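Local coordinates for designed helical repeat protein (Synthetic construct, PDB 5CWM) that has no known natural function, being a computationally designed helical repeat protein made to explore which repeat architectures can be built from scratch, at residues L94-L108 against A123-I137. Residues are numbered along the deposited sequence; the frame is centred on the assembly and turned at random. Where two conformers were deposited one is given.
Sequences LRVAEEAARLAKRVL and AVELVVRVAELLLRI
Leu94 holds CG anti to its own N (chi1 180°), while Leu134 has CG beside its N and anti to the carbonyl carbon (chi1 -71°), a turn that brings CD2 of Leu134 to helix 94-108. The two side chains cross at about a right angle, Leu94 CD1 lying 3.6 Å from Leu134 CD2, and that same CD2 also rests on the CB of Ala97. Ile137 flanks this end of the interface, its CD1 against the backbone of Leu94. Midway, Val130 spreads its branches over the alanine surface: CG1 sits 3.8 Å from Ala101 CB and CG2 4.1 Å from Ala100 CB. One turn earlier, Val127 reaches 94-108 with CG2 alone, 3.7 Å from Ala104 CB. Ala123 then slips its methyl in beside Val107, CB to CG1 3.8 Å, and at the end of the row Leu108 and Val124 meet at a slant, CD1 of Leu108 3.5 Å from CG2 of Val124. The small side chains of Ala97, Ala100, Ala101 and Ala104 are consistent with the axes approaching to 8.8 Å, and the CA atoms of Ala101 and Val127 to 5.5 Å. Helix 60-84 packs on Val107 and Leu126, helix 144-170 on Leu108 and Val127. With directions 172° apart, 94-108 and 123-137 form a close antiparallel pair, packed by apolar side chains without a hydrogen bond between the two segments, of the kind that builds an alpha-helical repeat (alpha-solenoid-like) protein.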
loop_
_atom_site.group_PDB
_atom_site.type_symbol
_atom_site.label_atom_id
_atom_site.label_comp_id
_atom_site.label_asym_id
_atom_site.label_seq_id
_atom_site.Cartn_x
_atom_site.Cartn_y
_atom_site.Cartn_z
ATOM N N LEU A 94 1.783 12.301 -2.031
ATOM C CA LEU A 94 2.440 11.490 -3.049
ATOM C C LEU A 94 3.714 10.844 -2.509
ATOM O O LEU A 94 3.929 9.641 -2.675
ATOM C CB LEU A 94 2.762 12.342 -4.280
ATOM C CG LEU A 94 3.467 11.652 -5.449
ATOM C CD1 LEU A 94 2.644 10.484 -5.961
ATOM C CD2 LEU A 94 3.736 12.646 -6.569
ATOM N N ARG A 95 4.549 11.649 -1.857
ATOM C CA ARG A 95 5.806 11.168 -1.291
ATOM C C ARG A 95 5.581 10.083 -0.242
ATOM O O ARG A 95 6.239 9.041 -0.264
ATOM C CB ARG A 95 6.596 12.326 -0.676
ATOM C CG ARG A 95 7.044 13.382 -1.673
ATOM C CD ARG A 95 7.923 12.785 -2.760
ATOM N NE ARG A 95 8.389 13.800 -3.700
ATOM C CZ ARG A 95 7.717 14.180 -4.781
ATOM N NH1 ARG A 95 6.543 13.631 -5.061
ATOM N NH2 ARG A 95 8.217 15.111 -5.581
ATOM N N VAL A 96 4.650 10.333 0.674
ATOM C CA VAL A 96 4.346 9.378 1.735
ATOM C C VAL A 96 3.794 8.074 1.160
ATOM O O VAL A 96 4.090 6.992 1.667
ATOM C CB VAL A 96 3.349 9.970 2.756
ATOM C CG1 VAL A 96 2.935 8.926 3.780
ATOM C CG2 VAL A 96 3.968 11.168 3.453
ATOM N N ALA A 97 3.005 8.174 0.094
ATOM C CA ALA A 97 2.500 6.980 -0.584
ATOM C C ALA A 97 3.640 6.175 -1.213
ATOM O O ALA A 97 3.759 4.956 -0.999
ATOM C CB ALA A 97 1.477 7.365 -1.638
ATOM N N GLU A 98 4.476 6.867 -1.987
ATOM C CA GLU A 98 5.631 6.249 -2.634
ATOM C C GLU A 98 6.536 5.558 -1.620
ATOM O O GLU A 98 7.081 4.488 -1.891
ATOM C CB GLU A 98 6.429 7.291 -3.420
ATOM C CG GLU A 98 5.709 7.851 -4.637
ATOM C CD GLU A 98 6.539 8.883 -5.378
ATOM O OE1 GLU A 98 6.035 9.459 -6.365
ATOM O OE2 GLU A 98 7.697 9.118 -4.976
ATOM N N GLU A 99 6.692 6.176 -0.453
ATOM C CA GLU A 99 7.465 5.579 0.629
ATOM C C GLU A 99 6.762 4.333 1.157
ATOM O O GLU A 99 7.387 3.290 1.356
ATOM C CB GLU A 99 7.681 6.588 1.760
ATOM C CG GLU A 99 8.494 6.055 2.932
ATOM C CD GLU A 99 9.967 5.888 2.603
ATOM O OE1 GLU A 99 10.433 6.494 1.614
ATOM O OE2 GLU A 99 10.662 5.151 3.335
ATOM N N ALA A 100 5.456 4.455 1.376
ATOM C CA ALA A 100 4.641 3.360 1.888
ATOM C C ALA A 100 4.763 2.121 1.011
ATOM O O ALA A 100 4.752 0.996 1.512
ATOM C CB ALA A 100 3.186 3.788 1.998
ATOM N N ALA A 101 4.876 2.334 -0.297
ATOM C CA ALA A 101 5.094 1.229 -1.231
ATOM C C ALA A 101 6.339 0.408 -0.877
ATOM O O ALA A 101 6.247 -0.777 -0.526
ATOM C CB ALA A 101 5.198 1.758 -2.652
ATOM N N ARG A 102 7.504 1.045 -0.974
ATOM C CA ARG A 102 8.774 0.363 -0.749
ATOM C C ARG A 102 8.893 -0.164 0.682
ATOM O O ARG A 102 9.528 -1.196 0.915
ATOM C CB ARG A 102 9.946 1.294 -1.079
ATOM C CG ARG A 102 9.993 2.579 -0.269
ATOM C CD ARG A 102 11.130 3.483 -0.729
ATOM N NE ARG A 102 10.862 4.081 -2.034
ATOM C CZ ARG A 102 10.474 5.341 -2.215
ATOM N NH1 ARG A 102 10.316 6.145 -1.173
ATOM N NH2 ARG A 102 10.249 5.798 -3.439
ATOM N N LEU A 103 8.279 0.534 1.634
ATOM C CA LEU A 103 8.248 0.051 3.014
ATOM C C LEU A 103 7.442 -1.241 3.105
ATOM O O LEU A 103 7.828 -2.179 3.809
ATOM C CB LEU A 103 7.662 1.106 3.955
ATOM C CG LEU A 103 8.477 2.386 4.161
ATOM C CD1 LEU A 103 7.923 3.195 5.324
ATOM C CD2 LEU A 103 9.953 2.075 4.363
ATOM N N ALA A 104 6.324 -1.284 2.388
ATOM C CA ALA A 104 5.507 -2.489 2.325
ATOM C C ALA A 104 6.295 -3.628 1.688
ATOM O O ALA A 104 6.163 -4.788 2.087
ATOM C CB ALA A 104 4.225 -2.229 1.553
ATOM N N LYS A 105 7.119 -3.292 0.697
ATOM C CA LYS A 105 8.004 -4.285 0.090
ATOM C C LYS A 105 9.008 -4.815 1.116
ATOM O O LYS A 105 9.312 -6.013 1.147
ATOM C CB LYS A 105 8.740 -3.698 -1.116
ATOM C CG LYS A 105 9.628 -4.702 -1.836
ATOM C CD LYS A 105 10.359 -4.076 -3.012
ATOM C CE LYS A 105 11.259 -5.091 -3.698
ATOM N NZ LYS A 105 12.004 -4.491 -4.838
ATOM N N ARG A 106 9.517 -3.917 1.956
ATOM C CA ARG A 106 10.437 -4.306 3.021
ATOM C C ARG A 106 9.747 -5.235 4.020
ATOM O O ARG A 106 10.361 -6.171 4.542
ATOM C CB ARG A 106 10.992 -3.067 3.729
ATOM C CG ARG A 106 11.900 -2.222 2.845
ATOM C CD ARG A 106 12.182 -0.853 3.449
ATOM N NE ARG A 106 13.018 -0.926 4.644
ATOM C CZ ARG A 106 13.500 0.137 5.281
ATOM N NH1 ARG A 106 13.233 1.356 4.834
ATOM N NH2 ARG A 106 14.253 -0.018 6.362
ATOM N N VAL A 107 8.469 -4.978 4.276
ATOM C CA VAL A 107 7.669 -5.870 5.108
ATOM C C VAL A 107 7.544 -7.237 4.443
ATOM O O VAL A 107 7.636 -8.271 5.106
ATOM C CB VAL A 107 6.264 -5.289 5.378
ATOM C CG1 VAL A 107 5.298 -6.377 5.828
ATOM C CG2 VAL A 107 6.348 -4.194 6.417
ATOM N N LEU A 108 7.348 -7.232 3.127
ATOM C CA LEU A 108 7.263 -8.471 2.362
ATOM C C LEU A 108 8.531 -9.303 2.517
ATOM O O LEU A 108 8.469 -10.482 2.873
ATOM C CB LEU A 108 7.004 -8.172 0.882
ATOM C CG LEU A 108 6.964 -9.342 -0.107
ATOM C CD1 LEU A 108 5.945 -9.056 -1.184
ATOM C CD2 LEU A 108 8.325 -9.596 -0.742
ATOM N N ALA A 123 0.986 -7.752 2.936
ATOM C CA ALA A 123 1.923 -6.734 2.485
ATOM C C ALA A 123 1.678 -6.409 1.018
ATOM O O ALA A 123 1.664 -5.243 0.630
ATOM C CB ALA A 123 3.360 -7.187 2.702
ATOM N N VAL A 124 1.477 -7.444 0.205
ATOM C CA VAL A 124 1.179 -7.241 -1.209
ATOM C C VAL A 124 -0.161 -6.533 -1.387
ATOM O O VAL A 124 -0.282 -5.616 -2.206
ATOM C CB VAL A 124 1.156 -8.568 -1.985
ATOM C CG1 VAL A 124 0.891 -8.313 -3.461
ATOM C CG2 VAL A 124 2.466 -9.290 -1.816
ATOM N N GLU A 125 -1.161 -6.957 -0.616
ATOM C CA GLU A 125 -2.458 -6.285 -0.617
ATOM C C GLU A 125 -2.281 -4.808 -0.283
ATOM O O GLU A 125 -2.945 -3.938 -0.853
ATOM C CB GLU A 125 -3.416 -6.933 0.387
ATOM C CG GLU A 125 -3.811 -8.361 0.059
ATOM C CD GLU A 125 -4.848 -8.912 1.019
ATOM O OE1 GLU A 125 -5.410 -8.122 1.807
ATOM O OE2 GLU A 125 -5.101 -10.135 0.988
ATOM N N LEU A 126 -1.368 -4.539 0.643
ATOM C CA LEU A 126 -1.074 -3.178 1.059
ATOM C C LEU A 126 -0.426 -2.399 -0.076
ATOM O O LEU A 126 -0.702 -1.215 -0.256
ATOM C CB LEU A 126 -0.169 -3.182 2.289
ATOM C CG LEU A 126 -0.054 -1.862 3.048
ATOM C CD1 LEU A 126 -1.433 -1.340 3.417
ATOM C CD2 LEU A 126 0.795 -2.058 4.288
ATOM N N VAL A 127 0.432 -3.067 -0.842
ATOM C CA VAL A 127 1.059 -2.442 -2.003
ATOM C C VAL A 127 -0.006 -2.102 -3.042
ATOM O O VAL A 127 0.073 -1.073 -3.714
ATOM C CB VAL A 127 2.137 -3.350 -2.641
ATOM C CG1 VAL A 127 2.785 -2.655 -3.827
ATOM C CG2 VAL A 127 3.195 -3.719 -1.619
ATOM N N VAL A 128 -1.007 -2.968 -3.161
ATOM C CA VAL A 128 -2.132 -2.714 -4.053
ATOM C C VAL A 128 -2.917 -1.491 -3.590
ATOM O O VAL A 128 -3.283 -0.634 -4.399
ATOM C CB VAL A 128 -3.070 -3.931 -4.140
ATOM C CG1 VAL A 128 -4.322 -3.589 -4.935
ATOM C CG2 VAL A 128 -2.344 -5.103 -4.768
ATOM N N ARG A 129 -3.167 -1.410 -2.286
ATOM C CA ARG A 129 -3.832 -0.242 -1.715
ATOM C C ARG A 129 -3.040 1.029 -2.007
ATOM O O ARG A 129 -3.614 2.080 -2.294
ATOM C CB ARG A 129 -4.023 -0.403 -0.206
ATOM C CG ARG A 129 -5.149 -1.343 0.189
ATOM C CD ARG A 129 -5.864 -0.831 1.429
ATOM N NE ARG A 129 -4.954 -0.662 2.559
ATOM C CZ ARG A 129 -5.174 0.164 3.578
ATOM N NH1 ARG A 129 -6.271 0.906 3.605
ATOM N NH2 ARG A 129 -4.293 0.254 4.565
ATOM N N VAL A 130 -1.717 0.923 -1.928
ATOM C CA VAL A 130 -0.832 2.038 -2.244
ATOM C C VAL A 130 -0.970 2.425 -3.711
ATOM O O VAL A 130 -0.957 3.604 -4.053
ATOM C CB VAL A 130 0.642 1.701 -1.926
ATOM C CG1 VAL A 130 1.575 2.769 -2.475
ATOM C CG2 VAL A 130 0.836 1.547 -0.428
ATOM N N ALA A 131 -1.116 1.426 -4.577
ATOM C CA ALA A 131 -1.286 1.670 -6.005
ATOM C C ALA A 131 -2.589 2.416 -6.279
ATOM O O ALA A 131 -2.618 3.375 -7.056
ATOM C CB ALA A 131 -1.250 0.359 -6.776
ATOM N N GLU A 132 -3.663 1.971 -5.634
ATOM C CA GLU A 132 -4.963 2.621 -5.768
ATOM C C GLU A 132 -4.907 4.057 -5.255
ATOM O O GLU A 132 -5.472 4.974 -5.858
ATOM C CB GLU A 132 -6.035 1.831 -5.017
ATOM C CG GLU A 132 -6.180 0.391 -5.481
ATOM C CD GLU A 132 -7.122 -0.413 -4.607
ATOM O OE1 GLU A 132 -7.568 0.118 -3.567
ATOM O OE2 GLU A 132 -7.416 -1.575 -4.957
ATOM N N LEU A 133 -4.211 4.243 -4.138
ATOM C CA LEU A 133 -4.032 5.565 -3.554
ATOM C C LEU A 133 -3.292 6.487 -4.518
ATOM O O LEU A 133 -3.689 7.634 -4.723
ATOM C CB LEU A 133 -3.276 5.462 -2.230
ATOM C CG LEU A 133 -3.146 6.750 -1.420
ATOM C CD1 LEU A 133 -4.514 7.355 -1.160
ATOM C CD2 LEU A 133 -2.430 6.466 -0.115
ATOM N N LEU A 134 -2.223 5.969 -5.113
ATOM C CA LEU A 134 -1.453 6.701 -6.111
ATOM C C LEU A 134 -2.320 7.032 -7.314
ATOM O O LEU A 134 -2.125 8.056 -7.967
ATOM C CB LEU A 134 -0.230 5.895 -6.552
ATOM C CG LEU A 134 0.913 5.749 -5.546
ATOM C CD1 LEU A 134 1.961 4.774 -6.057
ATOM C CD2 LEU A 134 1.537 7.101 -5.258
ATOM N N LEU A 135 -3.276 6.156 -7.603
ATOM C CA LEU A 135 -4.210 6.390 -8.693
ATOM C C LEU A 135 -5.133 7.558 -8.351
ATOM O O LEU A 135 -5.441 8.388 -9.208
ATOM C CB LEU A 135 -5.023 5.131 -8.991
ATOM C CG LEU A 135 -5.813 5.124 -10.299
ATOM C CD1 LEU A 135 -4.870 5.197 -11.490
ATOM C CD2 LEU A 135 -6.701 3.891 -10.385
ATOM N N ARG A 136 -5.569 7.612 -7.095
ATOM C CA ARG A 136 -6.418 8.703 -6.623
ATOM C C ARG A 136 -5.671 10.032 -6.670
ATOM O O ARG A 136 -6.213 11.049 -7.109
ATOM C CB ARG A 136 -6.911 8.430 -5.198
ATOM C CG ARG A 136 -7.700 7.140 -5.040
ATOM C CD ARG A 136 -8.240 6.992 -3.624
ATOM N NE ARG A 136 -8.913 5.712 -3.423
ATOM C CZ ARG A 136 -8.357 4.658 -2.834
ATOM N NH1 ARG A 136 -7.115 4.729 -2.376
ATOM N NH2 ARG A 136 -9.045 3.532 -2.696
ATOM N N ILE A 137 -4.422 10.012 -6.213
ATOM C CA ILE A 137 -3.575 11.199 -6.224
ATOM C C ILE A 137 -3.334 11.650 -7.660
ATOM O O ILE A 137 -3.284 12.844 -7.947
ATOM C CB ILE A 137 -2.223 10.941 -5.529
ATOM C CG1 ILE A 137 -2.443 10.479 -4.088
ATOM C CG2 ILE A 137 -1.354 12.191 -5.554
ATOM C CD1 ILE A 137 -1.165 10.114 -3.365
#